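Local coordinates for protein probable ss-1,3-N-acetylglucosaminyltransferase (Staphylococcus aureus subsp. aureus N315, PDB 6H21) that probably acts as a family 2 glycosyltransferase with a GT-A fold, here holding manganese ions and uridine-diphosphate-N-acetylglucosamine, at residues S111-H116 with Y222-D227; I136-V141 with A151-G156; S23-T28 with V106-S111. One frame throughout, in Å; residues are numbered along the deposited sequence.

Contact 1 (S111-H116 with Y222-D227); sequences SDDLLH and YIVVND. With MN (manganese (II) ion), chain Z; MN (manganese (II) ion), chain Y; UD1 (uridine-diphosphate-N-acetylglucosamine), chain X.
Asp113 turns its carboxylate opposite its own carbonyl carbon (chi1 -62°), while the Tyr222 ring swings out opposite its backbone N (chi1 -171°). These torsions bring Asp113 OD2 to the ring's edge, in its plane, with carboxylate and ring planes 75° apart. Tyr222 OH donates to the anti lone pair of Asp113 OD2 at 2.5 Å, and also meets the backbone N of Asp110. Asp113 OD1 is approached from above the carboxylate plane by Val225 N at 3.1 Å. Held through both oxygens, the carboxylate is probably restrained in rotation. Aspartate suits this second-shell place because its two acceptors also serve two manganese-bound waters, one donating to Asp113 OD1 (2.6 Å), the other to Asp113 OD2 (2.8 Å). Asp112 serves the first shell, reaching this manganese with OD1 (2.3 Å) and OD2 (2.2 Å); OD2 also binds a second manganese. Behind the site, Leu114 and Ile223 form an antiparallel hydrogen-bonded pair, Ile223 N to Leu114 O at 2.9 Å. On the other face, Leu115 CD2 touches Tyr222 CD2 at 3.8 Å. With O2A and O2B of uridine-diphosphate-N-acetylglucosamine completing the manganese shell, the arrangement is consistent with the DxD metal site of GT-A glycosyltransferases.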
loop_
_atom_site.group_PDB
_atom_site.type_symbol
_atom_site.label_atom_id
_atom_site.label_comp_id
_atom_site.label_asym_id
_atom_site.label_seq_id
_atom_site.Cartn_x
_atom_site.Cartn_y
_atom_site.Cartn_z
ATOM N N SER C 111 2.757 33.418 31.206
ATOM C CA SER C 111 1.976 34.404 31.943
ATOM C C SER C 111 0.618 33.854 32.408
ATOM O O SER C 111 -0.058 34.500 33.199
ATOM C CB SER C 111 1.774 35.640 31.105
ATOM O OG SER C 111 1.170 35.300 29.872
ATOM N N ASP C 112 0.218 32.682 31.915
ATOM C CA ASP C 112 -1.064 32.089 32.284
ATOM C C ASP C 112 -0.889 30.892 33.243
ATOM O O ASP C 112 -1.879 30.334 33.692
ATOM C CB ASP C 112 -1.858 31.685 31.031
ATOM C CG ASP C 112 -1.134 30.716 30.107
ATOM O OD1 ASP C 112 0.073 30.468 30.329
ATOM O OD2 ASP C 112 -1.778 30.200 29.161
ATOM N N ASP C 113 0.348 30.488 33.557
ATOM C CA ASP C 113 0.604 29.233 34.349
ATOM C C ASP C 113 0.923 29.595 35.813
ATOM O O ASP C 113 0.909 30.766 36.177
ATOM C CB ASP C 113 1.712 28.396 33.699
ATOM C CG ASP C 113 1.387 27.900 32.290
ATOM O OD1 ASP C 113 0.193 27.728 31.988
ATOM O OD2 ASP C 113 2.349 27.710 31.503
ATOM N N LEU C 114 1.160 28.585 36.658
ATOM C CA LEU C 114 1.343 28.764 38.114
ATOM C C LEU C 114 2.549 27.940 38.582
ATOM O O LEU C 114 2.695 26.783 38.187
ATOM C CB LEU C 114 0.092 28.289 38.855
ATOM C CG LEU C 114 -1.227 28.940 38.452
ATOM C CD1 LEU C 114 -2.409 28.207 39.087
ATOM C CD2 LEU C 114 -1.227 30.408 38.842
ATOM N N LEU C 115 3.404 28.548 39.413
ATOM C CA LEU C 115 4.467 27.820 40.114
ATOM C C LEU C 115 3.932 27.282 41.448
ATOM O O LEU C 115 3.209 27.974 42.168
ATOM C CB LEU C 115 5.651 28.756 40.373
ATOM C CG LEU C 115 6.483 29.159 39.163
ATOM C CD1 LEU C 115 7.752 29.864 39.610
ATOM C CD2 LEU C 115 6.823 27.948 38.301
ATOM N N HIS C 116 4.300 26.041 41.772
ATOM C CA HIS C 116 4.241 25.539 43.138
ATOM C C HIS C 116 5.151 26.422 44.013
ATOM O O HIS C 116 6.190 26.888 43.566
ATOM C CB HIS C 116 4.623 24.054 43.132
ATOM C CG HIS C 116 4.322 23.328 44.391
ATOM N ND1 HIS C 116 5.077 23.501 45.536
ATOM C CD2 HIS C 116 3.378 22.410 44.688
ATOM C CE1 HIS C 116 4.588 22.734 46.493
ATOM N NE2 HIS C 116 3.552 22.043 45.988
ATOM N N TYR C 222 5.166 22.815 38.329
ATOM C CA TYR C 222 4.712 23.768 37.312
ATOM C C TYR C 222 3.328 23.342 36.819
ATOM O O TYR C 222 3.186 22.251 36.288
ATOM C CB TYR C 222 5.708 23.833 36.151
ATOM C CG TYR C 222 5.427 24.930 35.159
ATOM C CD1 TYR C 222 4.331 24.870 34.309
ATOM C CD2 TYR C 222 6.257 26.029 35.059
ATOM C CE1 TYR C 222 4.058 25.892 33.419
ATOM C CE2 TYR C 222 6.008 27.050 34.161
ATOM C CZ TYR C 222 4.907 26.978 33.330
ATOM O OH TYR C 222 4.659 27.991 32.456
ATOM N N ILE C 223 2.327 24.212 37.010
ATOM C CA ILE C 223 0.944 23.898 36.677
ATOM C C ILE C 223 0.590 24.590 35.359
ATOM O O ILE C 223 0.572 25.816 35.291
ATOM C CB ILE C 223 -0.004 24.302 37.826
ATOM C CG1 ILE C 223 0.396 23.632 39.143
ATOM C CG2 ILE C 223 -1.446 24.004 37.466
ATOM C CD1 ILE C 223 0.071 24.449 40.373
ATOM N N VAL C 224 0.335 23.776 34.323
ATOM C CA VAL C 224 -0.044 24.241 33.019
ATOM C C VAL C 224 -1.554 24.504 33.052
ATOM O O VAL C 224 -2.317 23.608 33.316
ATOM C CB VAL C 224 0.339 23.224 31.925
ATOM C CG1 VAL C 224 -0.204 23.639 30.559
ATOM C CG2 VAL C 224 1.850 22.998 31.849
ATOM N N VAL C 225 -1.978 25.746 32.817
ATOM C CA VAL C 225 -3.403 26.016 32.811
ATOM C C VAL C 225 -3.885 26.066 31.357
ATOM O O VAL C 225 -3.283 26.732 30.513
ATOM C CB VAL C 225 -3.809 27.271 33.609
ATOM C CG1 VAL C 225 -2.951 27.491 34.842
ATOM C CG2 VAL C 225 -3.867 28.532 32.774
ATOM N N ASN C 226 -4.977 25.338 31.106
ATOM C CA ASN C 226 -5.631 25.245 29.810
ATOM C C ASN C 226 -6.861 26.152 29.821
ATOM O O ASN C 226 -7.666 26.092 30.760
ATOM C CB ASN C 226 -6.045 23.806 29.491
ATOM C CG ASN C 226 -4.864 22.859 29.391
ATOM O OD1 ASN C 226 -3.827 23.209 28.833
ATOM N ND2 ASN C 226 -5.013 21.651 29.915
ATOM N N ASP C 227 -6.987 26.979 28.779
ATOM C CA ASP C 227 -8.149 27.848 28.559
ATOM C C ASP C 227 -8.831 27.422 27.257
ATOM O O ASP C 227 -9.757 26.620 27.290
ATOM C CB ASP C 227 -7.748 29.328 28.537
ATOM C CG ASP C 227 -6.972 29.742 27.295
HETATM MN MN MN Z . -3.747 30.484 27.817
HETATM MN MN MN Y . 0.015 29.038 28.528
HETATM C "C1'" UD1 X . 2.049 26.985 24.145
HETATM C "C2'" UD1 X . 2.824 25.751 24.618
HETATM C "C3'" UD1 X . 3.851 26.157 25.673
HETATM C "C4'" UD1 X . 4.744 27.264 25.118
HETATM C "C5'" UD1 X . 3.929 28.411 24.514
HETATM C "C6'" UD1 X . 4.819 29.463 23.844
HETATM C "C7'" UD1 X . 1.606 23.606 24.554
HETATM C "C8'" UD1 X . 0.661 22.701 25.298
HETATM N "N2'" UD1 X . 1.912 24.754 25.163
HETATM O "O1'" UD1 X . 1.382 27.537 25.285
HETATM O "O3'" UD1 X . 4.637 25.017 26.057
HETATM O "O4'" UD1 X . 5.556 27.770 26.179
HETATM O "O5'" UD1 X . 2.953 27.928 23.568
HETATM O "O6'" UD1 X . 5.710 28.889 22.891
HETATM O "O7'" UD1 X . 2.068 23.301 23.467
HETATM N N1 UD1 X . 3.094 35.905 24.398
HETATM C C2 UD1 X . 3.953 36.930 23.963
HETATM N N3 UD1 X . 3.673 37.656 22.888
HETATM C C4 UD1 X . 2.564 37.441 22.191
HETATM C C5 UD1 X . 1.682 36.434 22.585
HETATM C C6 UD1 X . 1.967 35.652 23.707
HETATM O O2 UD1 X . 5.005 37.179 24.568
HETATM O O4 UD1 X . 2.350 38.169 21.196
HETATM C C1B UD1 X . 3.496 35.148 25.584
HETATM C C2B UD1 X . 2.373 34.897 26.575
HETATM O "O2'" UD1 X . 2.130 36.050 27.374
HETATM C C3B UD1 X . 2.922 33.714 27.355
HETATM C C4B UD1 X . 3.770 32.965 26.330
HETATM O O4B UD1 X . 3.988 33.857 25.225
HETATM O O3B UD1 X . 3.749 34.160 28.438
HETATM C C5B UD1 X . 3.089 31.714 25.804
HETATM O O5B UD1 X . 1.740 32.031 25.490
HETATM P PA UD1 X . 0.519 31.107 25.955
HETATM O O1A UD1 X . -0.712 31.790 25.454
HETATM O O2A UD1 X . 0.646 30.662 27.410
HETATM O O3A UD1 X . 0.787 29.850 25.028
HETATM P PB UD1 X . 0.071 28.436 25.213
HETATM O O1B UD1 X . -0.685 28.144 23.954
HETATM O O2B UD1 X . -0.658 28.316 26.544
HETATM O O HOH W 1 -0.823 27.383 29.647
HETATM O O HOH W 2 1.969 27.939 28.774
#

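Contact 2 (I136-V141 with A151-G156); sequences IGKYGV and AIFEKG
Phe153 lays its ring against Lys138 in a CH-pi contact, Lys138 CA standing 3.5 Å from the ring centroid and 19° off its normal. The ring thereby covers the break in strand 134-142 of the GT-A sheet, and the 3-10 segment 151-153 supplies both of the hydrophobic side chains that reach the strand. A lysine is accommodated here because CG, opposite the backbone N (chi1 180°), carries the extended chain and its ammonium away, with only CB and CG brushing the CD1 and CG side of the ring. The opposite face of the Phe153 ring is covered by Ile152 CG2. At its edge come Tyr139, with CD2 3.7 Å from Phe153 CE2, and Ile136, whose CG2 lies 3.9 Å from Phe153 CE1. Gly137 O approaches the same ring, 3.6 Å from Phe153 CZ. Ile152 crosses Ile136 at about a right angle, their CD1 atoms 3.7 Å apart. Farther out, Ile215 of strand 213-216 touches both Ile152 and Phe153, backing the two side chains that the 3-10 segment contributes. Tyr139 is positioned from its far end, where the buried OH is hydrogen-bonded to Leu175 O and Lys176 NZ.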
loop_
_atom_site.group_PDB
_atom_site.type_symbol
_atom_site.label_atom_id
_atom_site.label_comp_id
_atom_site.label_asym_id
_atom_site.label_seq_id
_atom_site.Cartn_x
_atom_site.Cartn_y
_atom_site.Cartn_z
ATOM N N ILE C 136 14.213 19.657 35.357
ATOM C CA ILE C 136 12.858 19.548 34.908
ATOM C C ILE C 136 11.999 19.153 36.096
ATOM O O ILE C 136 12.208 18.099 36.673
ATOM C CB ILE C 136 12.732 18.539 33.758
ATOM C CG1 ILE C 136 13.796 18.813 32.695
ATOM C CG2 ILE C 136 11.328 18.554 33.180
ATOM C CD1 ILE C 136 13.948 17.716 31.695
ATOM N N GLY C 137 11.054 20.028 36.441
ATOM C CA GLY C 137 10.045 19.736 37.459
ATOM C C GLY C 137 8.803 19.128 36.830
ATOM O O GLY C 137 8.348 19.586 35.794
ATOM N N LYS C 138 8.233 18.122 37.493
ATOM C CA LYS C 138 6.987 17.504 37.077
ATOM C C LYS C 138 5.910 18.568 36.848
ATOM O O LYS C 138 5.739 19.464 37.672
ATOM C CB LYS C 138 6.517 16.537 38.161
ATOM C CG LYS C 138 5.213 15.812 37.873
ATOM C CD LYS C 138 4.969 14.674 38.840
ATOM C CE LYS C 138 3.566 14.132 38.722
ATOM N NZ LYS C 138 3.317 13.068 39.719
ATOM N N TYR C 139 5.165 18.420 35.750
ATOM C CA TYR C 139 4.075 19.317 35.377
ATOM C C TYR C 139 2.782 18.826 36.031
ATOM O O TYR C 139 2.548 17.616 36.149
ATOM C CB TYR C 139 3.934 19.398 33.855
ATOM C CG TYR C 139 5.174 19.934 33.188
ATOM C CD1 TYR C 139 5.537 21.262 33.346
ATOM C CD2 TYR C 139 6.009 19.121 32.442
ATOM C CE1 TYR C 139 6.707 21.766 32.799
ATOM C CE2 TYR C 139 7.175 19.612 31.879
ATOM C CZ TYR C 139 7.532 20.938 32.063
ATOM O OH TYR C 139 8.673 21.445 31.511
ATOM N N GLY C 140 1.979 19.784 36.497
ATOM C CA GLY C 140 0.573 19.572 36.747
ATOM C C GLY C 140 -0.270 20.237 35.676
ATOM O O GLY C 140 0.261 20.885 34.774
ATOM N N VAL C 141 -1.591 20.104 35.814
ATOM C CA VAL C 141 -2.533 20.698 34.886
ATOM C C VAL C 141 -3.739 21.290 35.638
ATOM O O VAL C 141 -4.195 20.767 36.665
ATOM C CB VAL C 141 -2.962 19.670 33.823
ATOM C CG1 VAL C 141 -4.040 18.725 34.350
ATOM C CG2 VAL C 141 -3.428 20.372 32.559
ATOM N N ALA C 151 5.893 10.330 30.586
ATOM C CA ALA C 151 6.936 9.299 30.568
ATOM C C ALA C 151 8.218 9.772 31.273
ATOM O O ALA C 151 8.842 8.999 31.974
ATOM C CB ALA C 151 7.227 8.876 29.151
ATOM N N ILE C 152 8.619 11.031 31.055
ATOM C CA ILE C 152 9.824 11.591 31.659
ATOM C C ILE C 152 9.765 11.481 33.188
ATOM O O ILE C 152 10.813 11.352 33.823
ATOM C CB ILE C 152 10.082 13.045 31.203
ATOM C CG1 ILE C 152 11.381 13.595 31.793
ATOM C CG2 ILE C 152 8.905 13.957 31.523
ATOM C CD1 ILE C 152 12.035 14.675 30.968
ATOM N N PHE C 153 8.566 11.541 33.785
ATOM C CA PHE C 153 8.470 11.564 35.245
ATOM C C PHE C 153 8.134 10.188 35.838
ATOM O O PHE C 153 7.964 10.105 37.036
ATOM C CB PHE C 153 7.452 12.610 35.697
ATOM C CG PHE C 153 7.696 13.972 35.101
ATOM C CD1 PHE C 153 8.813 14.713 35.456
ATOM C CD2 PHE C 153 6.822 14.494 34.160
ATOM C CE1 PHE C 153 9.041 15.954 34.881
ATOM C CE2 PHE C 153 7.045 15.743 33.600
ATOM C CZ PHE C 153 8.154 16.467 33.961
ATOM N N GLU C 154 8.100 9.118 35.029
ATOM C CA GLU C 154 7.571 7.823 35.515
ATOM C C GLU C 154 8.613 7.053 36.353
ATOM O O GLU C 154 8.289 6.005 36.891
ATOM C CB GLU C 154 7.035 6.968 34.360
ATOM C CG GLU C 154 8.050 5.974 33.808
ATOM C CD GLU C 154 7.841 5.547 32.367
ATOM O OE1 GLU C 154 6.689 5.218 32.018
ATOM O OE2 GLU C 154 8.832 5.556 31.590
ATOM N N LYS C 155 9.845 7.548 36.494
ATOM C CA LYS C 155 10.870 6.796 37.257
ATOM C C LYS C 155 11.231 7.520 38.557
ATOM O O LYS C 155 12.190 7.141 39.226
ATOM C CB LYS C 155 12.116 6.569 36.392
ATOM C CG LYS C 155 11.825 6.098 34.974
ATOM C CD LYS C 155 12.993 5.447 34.281
ATOM C CE LYS C 155 12.627 4.959 32.893
ATOM N NZ LYS C 155 13.613 3.980 32.370
ATOM N N GLY C 156 10.446 8.534 38.930
ATOM C CA GLY C 156 10.759 9.373 40.069
ATOM C C GLY C 156 11.915 10.296 39.746
ATOM O O GLY C 156 12.166 10.598 38.565
#

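Contact 3 (S23-T28 with V106-S111); sequences SVIMPT and VFFLDS. With UD1 (uridine-diphosphate-N-acetylglucosamine), chain X.
Ile25 and Phe108 stand side by side on one face of a parallel strand pair, Ile25 CD1 lying 3.9 Å from Phe108 CE1; Val106 adds its CG1 to the same isoleucine methyl, and helix 91-100 packs over this face through Leu98. On the opposite face, Val24 CG1 presses on Leu109 CB (3.7 Å), and the Met26 side chain lies alongside Leu109 under helix 35-43. Beta-branched, aromatic and flexible methionine side chains fill the space between sheet and helices, while bonds such as Ile25 N to Phe107 O at 2.9 Å lace the backbones. The ladder stops at Pro27, which has no N-H to offer: its CD sits 3.6 Å from Leu109 O. Beyond it, still buried, the chains spread, Thr28 CA and Ser111 CA being 5.6 Å apart, and line uridine-diphosphate-N-acetylglucosamine. Pro27 O accepts both ribose hydroxyls, O3B at 2.6 Å. With chi1 at 56°, Ser111 OG meets O2' at 2.8 Å; independently, its backbone N-H bonds O3B. Asp110 OD2 accepts from sugar O4' at 2.7 Å, its OD1 being paired with Arg94. Nucleotide binding at the carboxyl ends of parallel strands is consistent with the DxD motif of GT-A glycosyltransferases.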
loop_
_atom_site.group_PDB
_atom_site.type_symbol
_atom_site.label_atom_id
_atom_site.label_comp_id
_atom_site.label_asym_id
_atom_site.label_seq_id
_atom_site.Cartn_x
_atom_site.Cartn_y
_atom_site.Cartn_z
ATOM N N SER C 23 16.587 33.792 37.869
ATOM C CA SER C 23 15.698 34.740 37.196
ATOM C C SER C 23 14.509 33.996 36.564
ATOM O O SER C 23 14.699 33.214 35.637
ATOM C CB SER C 23 16.428 35.509 36.126
ATOM O OG SER C 23 17.495 36.264 36.672
ATOM N N VAL C 24 13.290 34.277 37.038
ATOM C CA VAL C 24 12.085 33.863 36.344
ATOM C C VAL C 24 11.803 34.886 35.237
ATOM O O VAL C 24 11.699 36.083 35.502
ATOM C CB VAL C 24 10.893 33.704 37.302
ATOM C CG1 VAL C 24 9.643 33.218 36.582
ATOM C CG2 VAL C 24 11.234 32.780 38.453
ATOM N N ILE C 25 11.706 34.390 33.997
ATOM C CA ILE C 25 11.488 35.203 32.816
ATOM C C ILE C 25 10.065 34.931 32.323
ATOM O O ILE C 25 9.760 33.822 31.890
ATOM C CB ILE C 25 12.553 34.901 31.741
ATOM C CG1 ILE C 25 13.965 35.182 32.270
ATOM C CG2 ILE C 25 12.257 35.663 30.457
ATOM C CD1 ILE C 25 15.082 34.774 31.338
ATOM N N MET C 26 9.208 35.949 32.405
ATOM C CA MET C 26 7.798 35.814 32.069
ATOM C C MET C 26 7.407 36.856 31.025
ATOM O O MET C 26 7.246 38.030 31.352
ATOM C CB MET C 26 6.919 35.991 33.309
ATOM C CG MET C 26 5.448 35.779 33.029
ATOM S SD MET C 26 4.428 35.914 34.519
ATOM C CE MET C 26 4.619 37.649 34.908
ATOM N N PRO C 27 7.202 36.457 29.750
ATOM C CA PRO C 27 6.602 37.343 28.756
ATOM C C PRO C 27 5.095 37.468 29.016
ATOM O O PRO C 27 4.471 36.498 29.438
ATOM C CB PRO C 27 6.890 36.628 27.431
ATOM C CG PRO C 27 6.915 35.170 27.801
ATOM C CD PRO C 27 7.501 35.125 29.197
ATOM N N THR C 28 4.547 38.666 28.792
ATOM C CA THR C 28 3.121 38.943 28.950
ATOM C C THR C 28 2.590 39.584 27.662
ATOM O O THR C 28 3.340 40.213 26.916
ATOM C CB THR C 28 2.852 39.841 30.168
ATOM O OG1 THR C 28 3.494 41.105 29.990
ATOM C CG2 THR C 28 3.327 39.227 31.468
ATOM N N VAL C 106 18.097 30.431 34.802
ATOM C CA VAL C 106 16.841 31.028 34.416
ATOM C C VAL C 106 15.735 29.965 34.442
ATOM O O VAL C 106 15.972 28.744 34.329
ATOM C CB VAL C 106 16.911 31.719 33.040
ATOM C CG1 VAL C 106 17.953 32.834 33.012
ATOM C CG2 VAL C 106 17.127 30.725 31.911
ATOM N N PHE C 107 14.508 30.457 34.572
ATOM C CA PHE C 107 13.317 29.636 34.537
ATOM C C PHE C 107 12.248 30.379 33.730
ATOM O O PHE C 107 11.842 31.500 34.095
ATOM C CB PHE C 107 12.828 29.304 35.948
ATOM C CG PHE C 107 11.800 28.208 35.957
ATOM C CD1 PHE C 107 10.572 28.386 35.342
ATOM C CD2 PHE C 107 12.071 26.979 36.528
ATOM C CE1 PHE C 107 9.630 27.366 35.319
ATOM C CE2 PHE C 107 11.133 25.956 36.490
ATOM C CZ PHE C 107 9.912 26.151 35.896
ATOM N N PHE C 108 11.790 29.757 32.638
ATOM C CA PHE C 108 10.757 30.355 31.805
ATOM C C PHE C 108 9.379 29.977 32.359
ATOM O O PHE C 108 9.035 28.806 32.519
ATOM C CB PHE C 108 10.938 29.967 30.332
ATOM C CG PHE C 108 12.245 30.429 29.741
ATOM C CD1 PHE C 108 12.423 31.750 29.362
ATOM C CD2 PHE C 108 13.310 29.556 29.601
ATOM C CE1 PHE C 108 13.635 32.183 28.840
ATOM C CE2 PHE C 108 14.521 29.990 29.075
ATOM C CZ PHE C 108 14.678 31.298 28.687
ATOM N N LEU C 109 8.592 31.014 32.639
ATOM C CA LEU C 109 7.228 30.902 33.109
ATOM C C LEU C 109 6.324 31.622 32.110
ATOM O O LEU C 109 6.551 32.770 31.808
ATOM C CB LEU C 109 7.132 31.531 34.500
ATOM C CG LEU C 109 5.724 31.721 35.054
ATOM C CD1 LEU C 109 5.019 30.384 35.266
ATOM C CD2 LEU C 109 5.774 32.517 36.343
ATOM N N ASP C 110 5.294 30.928 31.621
ATOM C CA ASP C 110 4.280 31.573 30.793
ATOM C C ASP C 110 3.301 32.308 31.722
ATOM O O ASP C 110 3.062 31.872 32.866
ATOM C CB ASP C 110 3.631 30.568 29.835
ATOM C CG ASP C 110 4.576 30.061 28.756
ATOM O OD1 ASP C 110 5.663 30.671 28.571
ATOM O OD2 ASP C 110 4.217 29.069 28.091
ATOM N N SER C 111 2.757 33.418 31.206
ATOM C CA SER C 111 1.976 34.404 31.943
ATOM C C SER C 111 0.618 33.854 32.408
ATOM O O SER C 111 -0.058 34.500 33.199
ATOM C CB SER C 111 1.774 35.640 31.105
ATOM O OG SER C 111 1.170 35.300 29.872
HETATM C "C1'" UD1 X . 2.049 26.985 24.145
HETATM C "C2'" UD1 X . 2.824 25.751 24.618
HETATM C "C3'" UD1 X . 3.851 26.157 25.673
HETATM C "C4'" UD1 X . 4.744 27.264 25.118
HETATM C "C5'" UD1 X . 3.929 28.411 24.514
HETATM C "C6'" UD1 X . 4.819 29.463 23.844
HETATM C "C7'" UD1 X . 1.606 23.606 24.554
HETATM C "C8'" UD1 X . 0.661 22.701 25.298
HETATM N "N2'" UD1 X . 1.912 24.754 25.163
HETATM O "O1'" UD1 X . 1.382 27.537 25.285
HETATM O "O3'" UD1 X . 4.637 25.017 26.057
HETATM O "O4'" UD1 X . 5.556 27.770 26.179
HETATM O "O5'" UD1 X . 2.953 27.928 23.568
HETATM O "O6'" UD1 X . 5.710 28.889 22.891
HETATM O "O7'" UD1 X . 2.068 23.301 23.467
HETATM N N1 UD1 X . 3.094 35.905 24.398
HETATM C C2 UD1 X . 3.953 36.930 23.963
HETATM N N3 UD1 X . 3.673 37.656 22.888
HETATM C C4 UD1 X . 2.564 37.441 22.191
HETATM C C5 UD1 X . 1.682 36.434 22.585
HETATM C C6 UD1 X . 1.967 35.652 23.707
HETATM O O2 UD1 X . 5.005 37.179 24.568
HETATM O O4 UD1 X . 2.350 38.169 21.196
HETATM C C1B UD1 X . 3.496 35.148 25.584
HETATM C C2B UD1 X . 2.373 34.897 26.575
HETATM O "O2'" UD1 X . 2.130 36.050 27.374
HETATM C C3B UD1 X . 2.922 33.714 27.355
HETATM C C4B UD1 X . 3.770 32.965 26.330
HETATM O O4B UD1 X . 3.988 33.857 25.225
HETATM O O3B UD1 X . 3.749 34.160 28.438
HETATM C C5B UD1 X . 3.089 31.714 25.804
HETATM O O5B UD1 X . 1.740 32.031 25.490
HETATM P PA UD1 X . 0.519 31.107 25.955
HETATM O O1A UD1 X . -0.712 31.790 25.454
HETATM O O2A UD1 X . 0.646 30.662 27.410
HETATM O O3A UD1 X . 0.787 29.850 25.028
HETATM P PB UD1 X . 0.071 28.436 25.213
HETATM O O1B UD1 X . -0.685 28.144 23.954
HETATM O O2B UD1 X . -0.658 28.316 26.544
#

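How the contacts relate
All three contacts reach one mixed sheet, though 151-156 only packs against it. Along the chain, contact 3 joins strand 22-28 to strand 105-108; contact 1 then begins at Ser111, which the two share, and closes only at 222-227, with contact 2 lying in the intervening chain. The centres of contacts 1 and 3 are about 11 Å apart, those of 1 and 2 about 15 Å, and those of 2 and 3 about 20 Å. Tyr222 packs on Phe107 and Leu109 of contact 3, while strand 222-225 pairs with strand 134-142 through Gly140. Strand 222-225 thus bridges the ligand- and metal-binding loop after strand 105-108, which contacts 1 and 3 share, to the hydrophobic packing of contact 2.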